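Local structure of GphF Dehydratase 1 (Archangium violaceum, 6MBF) at residues G187-A190 with Q191-A194; P200-L203 with D204-Q208; S114-E117 with S118-T121; G51-Y54 with L55-L59; D152-Y155 with E156-I160. The protein is a dehydratase domain of the gephyronic acid polyketide synthase that probably removes water from the growing chain and takes part in its olefin rearrangement. All blocks are in the same frame, centred on the assembly; numbering follows the deposited sequence.

Overall arrangement
The five contacts are local turns and helix steps in a double-hotdog dehydratase. Contacts 2 and 4 lie on helices 200-214 and 52-65. Their centres are about 12 Å apart, and Val52 CG1 packs 3.5 Å from Phe207 CE2. Contact 2 carries Asp204, at the position of the catalytic aspartate of related dehydratases, so contacts 2, 4 and 5 probably lie around the active site. A magnesium ion is about 4 Å from Gly51 and about 6 Å from the Asp204 side chain. Contact 1 touches contact 2 at Glu189 CG and Ala201 CB, 4.1 Å apart. Contact 5 reaches it through a probable 2.7 Å hydrogen bond between Tyr154 OH and Gln208 OE1. Contact 3 is peripheral, about 38 Å from contact 5 between centres.

Contact 1: residues G187-A190 with Q191-A194; sequences GEEA and QESA
Glu192 folds back over the short helical turn 187-190 and meets Glu188 and Glu189. Its CB lies 3.8 Å from Glu189 O. Its CG comes nearer to the preceding carbonyl, 3.2 Å from Glu188 O. CD stays beside the same oxygen. With CG beside the backbone N (chi1 -61°), the extended chain carries the carboxylate past Glu188 O toward Glu189 CA. OE1 reaches Glu189 CA at 3.7 Å and is hydrogen-bonded to His199. OE2 accepts a hydrogen bond from a water, and that water also donates to Glu188 OE2. The side chains of Glu189 and Glu192 lie side by side and point the same way; their carboxylate planes are 75° apart. Their OE1 atoms are 4.6 Å from each other.

Gln191 packs on the carbonyl of Gly187. Its CG sits 3.3 Å from Gly187 O, and a second water donates both to Gly187 O and to Gln191 OE1. The backbone closes the turn with bonds from Gln191 N to Glu188 O, 3.0 Å, and from Glu192 N to Glu189 O, 3.3 Å. A third water links Ala190 O to Ser193 N as the chain leaves the helix.

Three acids therefore gather on one turn. Arg165 makes salt bridges to Glu188 and Glu189 and probably offsets some of the negative charge they bring close to Glu192, while the shared water and His199 hold Glu192.

Contact 2: residues P200-L203 with D204-Q208; sequences PALL and DACFQ
Leu203 and Phe207 make the main side-chain contact, one helical turn apart. Leu203 CG stands over one face of the Phe207 ring, 4.1 Å from its centroid and displaced toward the rim. This is a CH-pi contact. Leu203 CD1 reaches Phe207 CE1 at 3.6 Å. Because CG of Leu203 lies opposite its own N (chi1 -173°), the branch extends along the helix toward the ring. The carbonyl oxygen of Leu203 lies over a face of the same ring, and it also accepts Phe207 N at 3.0 Å. On another side of the helix, Leu202 CD2 packs 4.3 Å from Cys206 SG.

The segments belong to helix 200-214, a central helix of the second hotdog. The spacing of Asp204 and Gln208 matches the DxxxQ signature of polyketide synthase dehydratases, whose aspartate serves catalysis in relatives.

Here Gln208 NE2 donates to Asp204 OD2 at 2.8 Å with an angle of 170°. It meets the syn side of that oxygen. A water bridges Asp204 OD2 and Ala201 O, and Tyr162 OH bonds to Asp204 OD1, so both carboxylate oxygens are engaged. In the next shell, Leu166 O and Tyr154 OH hold the Gln208 amide by its NE2 and OE1. Val52 and Leu55 of helix 52-65 touch Leu203. Cys206 rests on Val242 and Val244 of strand 241-248.

Contact 3: residues S114-E117 with S118-T121; sequences SDDE and SAWT
Asp116 and Ser118 are brought together by their first torsions. The carboxylate of Asp116 points away from its own N (chi1 172°), and Ser118 OG lies between its backbone N and carbonyl carbon. The hydroxyl of Ser118 then donates to Asp116 OD1 at 2.8 Å, on the syn side but tilted out of the carboxylate plane. Asp116 OD2 takes a weak bond from Ser118 N, 3.3 Å, which makes an Asx turn. The backbone adds a short 3-10 step, with Ala119 N bonded to Asp116 O at 2.8 Å. One aspartate thus holds the turn with both its side chain and its carbonyl.

Trp120 packs on Ser114 and Glu117. Its NE1 donates to Ser114 O at 3.1 Å, bent to 135°, with the oxygen tilted from the ring plane. Ser114 CB packs 3.9 Å from Trp120 CZ2. Glu117 crosses Trp120 at about a right angle, yet its carboxylate plane is only 8° from that of the indole. Glu117 OE2 approaches Trp120 CD1 to 3.9 Å.

The indole also rests on the neighbouring strands, against Arg94 of strand 93-100 and His107 of strand 103-109. Arg96 of strand 93-100 makes a salt bridge to Glu117 and a cation-pi contact with Trp120. The one guanidinium therefore probably stabilises the acid and the ring together, tying this surface loop between strands 103-109 and 121-131 to strand 93-100.

Contact 4: residues G51-Y54 with L55-L59; sequences GVTY and LEMAL
Tyr54 meets Leu55 at the root of its ring-bearing side chain, with Tyr54 CB 3.2 Å from Leu55 N. The side chain packs against Leu85 and Ile106. The other flat group, the Glu56 carboxylate, leads out of the contact. It accepts hydrogen bonds from the backbone N of Glu197 and Leu198 and is hydrogen-bonded to His9, so both of its oxygens are engaged.

Between the segments, the side chains that meet are Thr53 and Met57. They lie side by side and point the same way. Thr53 CG2 reaches Met57 SD at 4.1 Å. Met57 CG sits close to Thr53 O, at 3.2 Å, because CG lies beside the backbone N (chi1 -69°). Thr53 OG1 is hydrogen-bonded to Tyr37 OH and Leu50 O.

Backbone hydrogen bonds of 3.0 Å run from Glu56 N to Val52 O, from Met57 N to Thr53 O and from Ala58 N to Tyr54 O. The hydrogen bond from Leu55 N to Gly51 O is weak.

Val52 and Leu55 face helix 200-214, and Leu55 and Ala58 also touch strand 73-81. A buried helix wrapped by a curved antiparallel sheet is the mark of the hotdog fold, here the first of the two hotdogs.

Contact 5: residues D152-Y155 with E156-I160; sequences DAYY and ERMRI
Tyr154 and Met158 form a Met-aromatic pair one turn apart on helix 151-158. Met158 CG lies over one face of the Tyr154 ring, 3.7 Å from the centroid, and its C-H groups make a CH-pi contact. It is displaced toward the rim, with CE1 the nearest ring atom at 3.4 Å. The sulfur sits farther out. Met158 SD is 4.9 Å from the centroid and 41° off the ring normal, so it meets the ring obliquely. Met158 CE ends 3.8 Å from Tyr154 OH. The first torsion of the methionine (chi1 -65°) sets CG beside the backbone N and over the ring. Bends at chi2 and chi3 then bring SD and CE near CE1 and OH of Tyr154, whose hydroxyl has its polar partner in Gln208.

Around the helix, Glu156 CG lies 3.3 Å from Asp152 O, and Arg157 CG sits at a similar distance from Ala153 O. The backbone supports these steps with bonds from Glu156 N to Asp152 O, 2.9 Å, and from Met158 N to Tyr154 O, also 2.9 Å.

At the start of the helix, Glu150 accepts bonds from the N of Asp152 and of Ala153. Tyr155 OH bonds to Ile169 O at strand 169-175. Met158 touches Tyr215 in the loop that follows helix 200-214. Tyr154 packs on Phe211 and Ala212, setting this short helix against helix 200-214 itself.

Contact 1: residues G187-A190 with Q191-A194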
loop_
_atom_site.group_PDB
_atom_site.type_symbol
_atom_site.label_atom_id
_atom_site.label_comp_id
_atom_site.label_asym_id
_atom_site.label_seq_id
_atom_site.Cartn_x
_atom_site.Cartn_y
_atom_site.Cartn_z
ATOM N N GLY A 187 9.350 8.932 13.778
ATOM C CA GLY A 187 8.424 10.004 14.101
ATOM C C GLY A 187 7.052 9.506 14.503
ATOM O O GLY A 187 6.909 8.482 15.183
ATOM N N GLU A 188 6.026 10.235 14.056
ATOM C CA GLU A 188 4.650 9.890 14.396
ATOM C C GLU A 188 4.268 8.534 13.822
ATOM O O GLU A 188 3.499 7.786 14.434
ATOM C CB GLU A 188 3.689 10.959 13.876
ATOM C CG GLU A 188 3.989 12.378 14.345
ATOM C CD GLU A 188 2.925 13.374 13.904
ATOM O OE1 GLU A 188 2.993 14.546 14.334
ATOM O OE2 GLU A 188 2.018 12.987 13.133
ATOM N N GLU A 189 4.793 8.203 12.642
ATOM C CA GLU A 189 4.375 6.965 11.994
ATOM C C GLU A 189 4.848 5.746 12.779
ATOM O O GLU A 189 4.133 4.738 12.862
ATOM C CB GLU A 189 4.874 6.946 10.547
ATOM C CG GLU A 189 3.958 7.709 9.562
ATOM C CD GLU A 189 4.015 9.236 9.712
ATOM O OE1 GLU A 189 3.011 9.912 9.399
ATOM O OE2 GLU A 189 5.066 9.757 10.127
ATOM N N ALA A 190 6.031 5.828 13.399
ATOM C CA ALA A 190 6.487 4.742 14.258
ATOM C C ALA A 190 5.676 4.646 15.542
ATOM O O ALA A 190 5.673 3.593 16.181
ATOM C CB ALA A 190 7.967 4.910 14.600
ATOM N N GLN A 191 4.993 5.719 15.936
ATOM C CA GLN A 191 4.185 5.697 17.148
ATOM C C GLN A 191 2.807 5.087 16.931
ATOM O O GLN A 191 2.074 4.887 17.907
ATOM C CB GLN A 191 4.037 7.120 17.698
ATOM C CG GLN A 191 5.359 7.785 18.035
ATOM C CD GLN A 191 6.270 6.867 18.822
ATOM O OE1 GLN A 191 7.367 6.526 18.376
ATOM N NE2 GLN A 191 5.814 6.452 19.999
ATOM N N GLU A 192 2.443 4.784 15.686
ATOM C CA GLU A 192 1.100 4.353 15.323
ATOM C C GLU A 192 1.022 2.863 15.013
ATOM O O GLU A 192 0.147 2.443 14.247
ATOM C CB GLU A 192 0.602 5.158 14.125
ATOM C CG GLU A 192 0.527 6.638 14.381
ATOM C CD GLU A 192 0.384 7.459 13.106
ATOM O OE1 GLU A 192 0.670 6.945 12.000
ATOM O OE2 GLU A 192 -0.008 8.634 13.219
ATOM N N SER A 193 1.905 2.049 15.602
ATOM C CA SER A 193 1.919 0.623 15.280
ATOM C C SER A 193 0.653 -0.082 15.748
ATOM O O SER A 193 0.241 -1.077 15.141
ATOM C CB SER A 193 3.155 -0.054 15.882
ATOM O OG SER A 193 3.040 -0.183 17.290
ATOM N N ALA A 194 0.026 0.402 16.818
ATOM C CA ALA A 194 -1.214 -0.210 17.273
ATOM C C ALA A 194 -2.398 0.113 16.372
ATOM O O ALA A 194 -3.463 -0.491 16.537
ATOM C CB ALA A 194 -1.525 0.231 18.705
HETATM O O HOH W 1 9.074 8.079 17.034
HETATM O O HOH W 2 0.317 10.949 11.823
HETATM O O HOH W 3 3.977 2.370 17.879
#

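Contact 2: residues P200-L203 with D204-Q208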
loop_
_atom_site.group_PDB
_atom_site.type_symbol
_atom_site.label_atom_id
_atom_site.label_comp_id
_atom_site.label_asym_id
_atom_site.label_seq_id
_atom_site.Cartn_x
_atom_site.Cartn_y
_atom_site.Cartn_z
ATOM N N PRO A 200 0.621 1.793 6.233
ATOM C CA PRO A 200 0.803 2.186 4.823
ATOM C C PRO A 200 2.161 2.792 4.534
ATOM O O PRO A 200 2.712 2.551 3.454
ATOM C CB PRO A 200 -0.332 3.195 4.603
ATOM C CG PRO A 200 -1.412 2.729 5.550
ATOM C CD PRO A 200 -0.688 2.217 6.764
ATOM N N ALA A 201 2.722 3.561 5.474
ATOM C CA ALA A 201 4.032 4.165 5.242
ATOM C C ALA A 201 5.106 3.100 5.083
ATOM O O ALA A 201 6.042 3.263 4.289
ATOM C CB ALA A 201 4.395 5.110 6.388
ATOM N N LEU A 202 5.006 2.013 5.851
ATOM C CA LEU A 202 6.002 0.953 5.752
ATOM C C LEU A 202 5.877 0.197 4.429
ATOM O O LEU A 202 6.873 -0.032 3.737
ATOM C CB LEU A 202 5.878 0.010 6.950
ATOM C CG LEU A 202 6.990 -1.037 7.116
ATOM C CD1 LEU A 202 7.182 -1.360 8.578
ATOM C CD2 LEU A 202 6.650 -2.306 6.357
ATOM N N LEU A 203 4.659 -0.198 4.050
ATOM C CA LEU A 203 4.518 -0.913 2.787
ATOM C C LEU A 203 4.851 -0.015 1.599
ATOM O O LEU A 203 5.498 -0.466 0.650
ATOM C CB LEU A 203 3.114 -1.503 2.659
ATOM C CG LEU A 203 2.935 -2.404 1.438
ATOM C CD1 LEU A 203 3.910 -3.586 1.471
ATOM C CD2 LEU A 203 1.477 -2.883 1.334
ATOM N N ASP A 204 4.460 1.266 1.649
ATOM C CA ASP A 204 4.872 2.197 0.599
ATOM C C ASP A 204 6.390 2.273 0.481
ATOM O O ASP A 204 6.923 2.338 -0.633
ATOM C CB ASP A 204 4.304 3.592 0.853
ATOM C CG ASP A 204 4.882 4.626 -0.095
ATOM O OD1 ASP A 204 4.477 4.646 -1.276
ATOM O OD2 ASP A 204 5.753 5.406 0.347
ATOM N N ALA A 205 7.101 2.283 1.612
ATOM C CA ALA A 205 8.561 2.294 1.561
ATOM C C ALA A 205 9.099 1.061 0.833
ATOM O O ALA A 205 10.043 1.160 0.039
ATOM C CB ALA A 205 9.133 2.381 2.978
ATOM N N CYS A 206 8.491 -0.106 1.061
ATOM C CA CYS A 206 8.905 -1.304 0.337
ATOM C C CYS A 206 8.644 -1.161 -1.158
ATOM O O CYS A 206 9.485 -1.533 -1.983
ATOM C CB CYS A 206 8.187 -2.535 0.896
ATOM S SG CYS A 206 8.599 -2.917 2.625
ATOM N N PHE A 207 7.485 -0.620 -1.529
ATOM C CA PHE A 207 7.211 -0.418 -2.947
ATOM C C PHE A 207 8.154 0.621 -3.542
ATOM O O PHE A 207 8.555 0.496 -4.705
ATOM C CB PHE A 207 5.747 -0.015 -3.156
ATOM C CG PHE A 207 4.740 -1.116 -2.853
ATOM C CD1 PHE A 207 5.143 -2.386 -2.440
ATOM C CD2 PHE A 207 3.383 -0.860 -2.971
ATOM C CE1 PHE A 207 4.190 -3.393 -2.160
ATOM C CE2 PHE A 207 2.438 -1.849 -2.697
ATOM C CZ PHE A 207 2.835 -3.108 -2.293
ATOM N N GLN A 208 8.561 1.623 -2.752
ATOM C CA GLN A 208 9.510 2.610 -3.262
ATOM C C GLN A 208 10.888 1.999 -3.529
ATOM O O GLN A 208 11.634 2.512 -4.373
ATOM C CB GLN A 208 9.615 3.796 -2.297
ATOM C CG GLN A 208 8.401 4.744 -2.319
ATOM C CD GLN A 208 8.769 6.111 -1.810
ATOM O OE1 GLN A 208 9.748 6.705 -2.273
ATOM N NE2 GLN A 208 8.011 6.619 -0.838
HETATM O O HOH W 4 6.986 5.412 2.793
#

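Contact 3: residues S114-E117 with S118-T121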
loop_
_atom_site.group_PDB
_atom_site.type_symbol
_atom_site.label_atom_id
_atom_site.label_comp_id
_atom_site.label_asym_id
_atom_site.label_seq_id
_atom_site.Cartn_x
_atom_site.Cartn_y
_atom_site.Cartn_z
ATOM N N SER A 114 -22.962 12.010 0.209
ATOM C CA SER A 114 -22.654 10.622 0.539
ATOM C C SER A 114 -23.891 9.753 0.751
ATOM O O SER A 114 -23.745 8.549 0.992
ATOM C CB SER A 114 -21.767 10.567 1.785
ATOM O OG SER A 114 -22.457 11.036 2.926
ATOM N N ASP A 115 -25.096 10.310 0.676
ATOM C CA ASP A 115 -26.302 9.495 0.746
ATOM C C ASP A 115 -26.882 9.195 -0.630
ATOM O O ASP A 115 -27.838 8.420 -0.732
ATOM C CB ASP A 115 -27.356 10.169 1.632
ATOM C CG ASP A 115 -26.910 10.289 3.084
ATOM O OD1 ASP A 115 -27.288 11.279 3.748
ATOM O OD2 ASP A 115 -26.166 9.401 3.558
ATOM N N ASP A 116 -26.322 9.780 -1.684
ATOM C CA ASP A 116 -26.678 9.440 -3.057
ATOM C C ASP A 116 -25.730 8.348 -3.545
ATOM O O ASP A 116 -24.534 8.591 -3.739
ATOM C CB ASP A 116 -26.613 10.677 -3.950
ATOM C CG ASP A 116 -26.779 10.345 -5.424
ATOM O OD1 ASP A 116 -26.251 11.101 -6.269
ATOM O OD2 ASP A 116 -27.424 9.321 -5.737
ATOM N N GLU A 117 -26.272 7.145 -3.760
ATOM C CA GLU A 117 -25.433 6.001 -4.095
ATOM C C GLU A 117 -24.629 6.237 -5.369
ATOM O O GLU A 117 -23.535 5.680 -5.524
ATOM C CB GLU A 117 -26.296 4.743 -4.229
ATOM C CG GLU A 117 -25.494 3.465 -4.353
ATOM C CD GLU A 117 -24.473 3.315 -3.239
ATOM O OE1 GLU A 117 -24.865 3.431 -2.058
ATOM O OE2 GLU A 117 -23.281 3.098 -3.545
ATOM N N SER A 118 -25.134 7.068 -6.280
ATOM C CA SER A 118 -24.412 7.363 -7.513
ATOM C C SER A 118 -23.300 8.385 -7.320
ATOM O O SER A 118 -22.563 8.663 -8.272
ATOM C CB SER A 118 -25.381 7.862 -8.590
ATOM O OG SER A 118 -25.803 9.186 -8.319
ATOM N N ALA A 119 -23.160 8.952 -6.125
ATOM C CA ALA A 119 -22.091 9.901 -5.849
ATOM C C ALA A 119 -20.807 9.229 -5.373
ATOM O O ALA A 119 -19.846 9.930 -5.049
ATOM C CB ALA A 119 -22.550 10.927 -4.808
ATOM N N TRP A 120 -20.759 7.902 -5.334
ATOM C CA TRP A 120 -19.601 7.179 -4.827
ATOM C C TRP A 120 -18.720 6.720 -5.982
ATOM O O TRP A 120 -19.207 6.108 -6.937
ATOM C CB TRP A 120 -20.035 5.980 -3.989
ATOM C CG TRP A 120 -20.660 6.338 -2.681
ATOM C CD1 TRP A 120 -21.979 6.614 -2.450
ATOM C CD2 TRP A 120 -20.000 6.447 -1.414
ATOM N NE1 TRP A 120 -22.179 6.891 -1.123
ATOM C CE2 TRP A 120 -20.983 6.793 -0.462
ATOM C CE3 TRP A 120 -18.675 6.287 -0.990
ATOM C CZ2 TRP A 120 -20.684 6.980 0.891
ATOM C CZ3 TRP A 120 -18.378 6.471 0.354
ATOM C CH2 TRP A 120 -19.379 6.814 1.279
ATOM N N THR A 121 -17.425 7.006 -5.883
ATOM C CA THR A 121 -16.450 6.618 -6.894
ATOM C C THR A 121 -15.707 5.375 -6.419
ATOM O O THR A 121 -15.164 5.365 -5.310
ATOM C CB THR A 121 -15.452 7.748 -7.155
ATOM O OG1 THR A 121 -16.146 8.900 -7.663
ATOM C CG2 THR A 121 -14.373 7.306 -8.142
#

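Contact 4: residues G51-Y54 with L55-L59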
loop_
_atom_site.group_PDB
_atom_site.type_symbol
_atom_site.label_atom_id
_atom_site.label_comp_id
_atom_site.label_asym_id
_atom_site.label_seq_id
_atom_site.Cartn_x
_atom_site.Cartn_y
_atom_site.Cartn_z
ATOM N N GLY A 51 -2.063 3.875 -3.129
ATOM C CA GLY A 51 -2.751 2.596 -3.259
ATOM C C GLY A 51 -2.586 1.661 -2.073
ATOM O O GLY A 51 -3.462 0.834 -1.809
ATOM N N VAL A 52 -1.471 1.771 -1.339
ATOM C CA VAL A 52 -1.296 0.932 -0.158
ATOM C C VAL A 52 -2.387 1.187 0.873
ATOM O O VAL A 52 -2.671 0.311 1.695
ATOM C CB VAL A 52 0.108 1.116 0.475
ATOM C CG1 VAL A 52 1.179 0.440 -0.377
ATOM C CG2 VAL A 52 0.429 2.602 0.717
ATOM N N THR A 53 -2.998 2.378 0.848
ATOM C CA THR A 53 -4.156 2.672 1.683
ATOM C C THR A 53 -5.233 1.608 1.521
ATOM O O THR A 53 -5.804 1.132 2.510
ATOM C CB THR A 53 -4.711 4.049 1.313
ATOM O OG1 THR A 53 -3.668 5.033 1.432
ATOM C CG2 THR A 53 -5.890 4.424 2.212
ATOM N N TYR A 54 -5.498 1.206 0.275
ATOM C CA TYR A 54 -6.550 0.228 0.006
ATOM C C TYR A 54 -6.148 -1.157 0.491
ATOM O O TYR A 54 -6.992 -1.914 0.986
ATOM C CB TYR A 54 -6.861 0.200 -1.493
ATOM C CG TYR A 54 -7.088 1.579 -2.063
ATOM C CD1 TYR A 54 -7.961 2.464 -1.443
ATOM C CD2 TYR A 54 -6.410 2.010 -3.200
ATOM C CE1 TYR A 54 -8.168 3.741 -1.947
ATOM C CE2 TYR A 54 -6.609 3.289 -3.714
ATOM C CZ TYR A 54 -7.490 4.149 -3.083
ATOM O OH TYR A 54 -7.690 5.420 -3.586
ATOM N N LEU A 55 -4.872 -1.513 0.350
ATOM C CA LEU A 55 -4.423 -2.807 0.856
ATOM C C LEU A 55 -4.581 -2.883 2.370
ATOM O O LEU A 55 -5.029 -3.907 2.906
ATOM C CB LEU A 55 -2.969 -3.048 0.448
ATOM C CG LEU A 55 -2.693 -3.129 -1.058
ATOM C CD1 LEU A 55 -1.215 -3.386 -1.321
ATOM C CD2 LEU A 55 -3.544 -4.231 -1.675
ATOM N N GLU A 56 -4.236 -1.799 3.078
ATOM C CA GLU A 56 -4.403 -1.783 4.530
ATOM C C GLU A 56 -5.875 -1.889 4.917
ATOM O O GLU A 56 -6.234 -2.647 5.824
ATOM C CB GLU A 56 -3.780 -0.518 5.138
ATOM C CG GLU A 56 -4.229 -0.240 6.592
ATOM C CD GLU A 56 -3.821 -1.322 7.598
ATOM O OE1 GLU A 56 -3.014 -2.229 7.279
ATOM O OE2 GLU A 56 -4.319 -1.260 8.739
ATOM N N MET A 57 -6.740 -1.127 4.245
ATOM C CA MET A 57 -8.166 -1.211 4.544
ATOM C C MET A 57 -8.680 -2.636 4.367
ATOM O O MET A 57 -9.466 -3.129 5.185
ATOM C CB MET A 57 -8.933 -0.239 3.661
ATOM C CG MET A 57 -8.664 1.224 4.020
ATOM S SD MET A 57 -9.386 2.383 2.843
ATOM C CE MET A 57 -11.135 2.192 3.201
ATOM N N ALA A 58 -8.218 -3.324 3.320
ATOM C CA ALA A 58 -8.658 -4.695 3.075
ATOM C C ALA A 58 -8.121 -5.657 4.131
ATOM O O ALA A 58 -8.854 -6.537 4.601
ATOM C CB ALA A 58 -8.240 -5.138 1.676
ATOM N N LEU A 59 -6.848 -5.517 4.513
ATOM C CA LEU A 59 -6.312 -6.352 5.587
ATOM C C LEU A 59 -7.059 -6.113 6.888
ATOM O O LEU A 59 -7.369 -7.059 7.625
ATOM C CB LEU A 59 -4.821 -6.070 5.786
ATOM C CG LEU A 59 -3.877 -6.472 4.663
ATOM C CD1 LEU A 59 -2.574 -5.713 4.830
ATOM C CD2 LEU A 59 -3.640 -7.995 4.671
#

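Contact 5: residues D152-Y155 with E156-I160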
loop_
_atom_site.group_PDB
_atom_site.type_symbol
_atom_site.label_atom_id
_atom_site.label_comp_id
_atom_site.label_asym_id
_atom_site.label_seq_id
_atom_site.Cartn_x
_atom_site.Cartn_y
_atom_site.Cartn_z
ATOM N N ASP A 152 19.737 9.277 -1.069
ATOM C CA ASP A 152 19.492 10.716 -0.999
ATOM C C ASP A 152 19.149 11.278 -2.370
ATOM O O ASP A 152 18.236 12.104 -2.498
ATOM C CB ASP A 152 20.705 11.448 -0.410
ATOM C CG ASP A 152 20.792 11.305 1.093
ATOM O OD1 ASP A 152 19.726 11.265 1.746
ATOM O OD2 ASP A 152 21.921 11.232 1.623
ATOM N N ALA A 153 19.881 10.855 -3.406
ATOM C CA ALA A 153 19.579 11.307 -4.759
ATOM C C ALA A 153 18.195 10.842 -5.193
ATOM O O ALA A 153 17.473 11.579 -5.877
ATOM C CB ALA A 153 20.641 10.797 -5.734
ATOM N N TYR A 154 17.820 9.613 -4.812
ATOM C CA TYR A 154 16.478 9.110 -5.099
ATOM C C TYR A 154 15.416 9.970 -4.421
ATOM O O TYR A 154 14.467 10.429 -5.068
ATOM C CB TYR A 154 16.356 7.636 -4.667
ATOM C CG TYR A 154 14.918 7.151 -4.649
ATOM C CD1 TYR A 154 14.287 6.726 -5.811
ATOM C CD2 TYR A 154 14.184 7.152 -3.470
ATOM C CE1 TYR A 154 12.948 6.314 -5.795
ATOM C CE2 TYR A 154 12.861 6.730 -3.442
ATOM C CZ TYR A 154 12.250 6.323 -4.607
ATOM O OH TYR A 154 10.924 5.934 -4.573
ATOM N N TYR A 155 15.573 10.219 -3.118
ATOM C CA TYR A 155 14.590 11.005 -2.378
ATOM C C TYR A 155 14.458 12.417 -2.937
ATOM O O TYR A 155 13.350 12.964 -3.025
ATOM C CB TYR A 155 14.987 11.065 -0.908
ATOM C CG TYR A 155 14.745 9.791 -0.140
ATOM C CD1 TYR A 155 15.639 9.370 0.828
ATOM C CD2 TYR A 155 13.601 9.028 -0.362
ATOM C CE1 TYR A 155 15.414 8.216 1.550
ATOM C CE2 TYR A 155 13.367 7.876 0.350
ATOM C CZ TYR A 155 14.278 7.475 1.306
ATOM O OH TYR A 155 14.061 6.334 2.032
ATOM N N GLU A 156 15.581 13.030 -3.305
ATOM C CA GLU A 156 15.527 14.396 -3.795
ATOM C C GLU A 156 14.817 14.468 -5.144
ATOM O O GLU A 156 14.009 15.372 -5.368
ATOM C CB GLU A 156 16.943 14.972 -3.834
ATOM C CG GLU A 156 17.429 15.305 -2.415
ATOM C CD GLU A 156 18.836 15.867 -2.373
ATOM O OE1 GLU A 156 19.452 15.847 -1.287
ATOM O OE2 GLU A 156 19.323 16.321 -3.423
ATOM N N ARG A 157 15.054 13.491 -6.027
ATOM C CA ARG A 157 14.315 13.440 -7.288
ATOM C C ARG A 157 12.831 13.157 -7.065
ATOM O O ARG A 157 11.977 13.666 -7.801
ATOM C CB ARG A 157 14.903 12.374 -8.209
ATOM C CG ARG A 157 16.317 12.644 -8.686
ATOM C CD ARG A 157 16.954 11.345 -9.156
ATOM N NE ARG A 157 17.184 11.308 -10.595
ATOM C CZ ARG A 157 18.374 11.098 -11.148
ATOM N NH1 ARG A 157 19.437 10.895 -10.380
ATOM N NH2 ARG A 157 18.502 11.078 -12.469
ATOM N N MET A 158 12.503 12.333 -6.070
ATOM C CA MET A 158 11.120 11.943 -5.823
ATOM C C MET A 158 10.367 12.924 -4.927
ATOM O O MET A 158 9.182 12.707 -4.655
ATOM C CB MET A 158 11.069 10.538 -5.202
ATOM C CG MET A 158 11.578 9.421 -6.126
ATOM S SD MET A 158 10.536 9.146 -7.578
ATOM C CE MET A 158 9.121 8.336 -6.831
ATOM N N ARG A 159 11.005 14.000 -4.464
ATOM C CA ARG A 159 10.309 14.865 -3.518
ATOM C C ARG A 159 9.157 15.630 -4.153
ATOM O O ARG A 159 8.319 16.168 -3.419
ATOM C CB ARG A 159 11.292 15.835 -2.859
ATOM C CG ARG A 159 11.767 16.961 -3.747
ATOM C CD ARG A 159 12.893 17.717 -3.042
ATOM N NE ARG A 159 13.706 18.501 -3.967
ATOM C CZ ARG A 159 13.587 19.811 -4.136
ATOM N NH1 ARG A 159 12.687 20.493 -3.439
ATOM N NH2 ARG A 159 14.374 20.440 -4.998
ATOM N N ILE A 160 9.067 15.653 -5.489
ATOM C CA ILE A 160 7.888 16.196 -6.148
ATOM C C ILE A 160 6.686 15.279 -5.985
ATOM O O ILE A 160 5.544 15.715 -6.198
ATOM C CB ILE A 160 8.169 16.462 -7.639
ATOM C CG1 ILE A 160 8.633 15.184 -8.344
ATOM C CG2 ILE A 160 9.217 17.550 -7.783
ATOM C CD1 ILE A 160 8.710 15.327 -9.849
#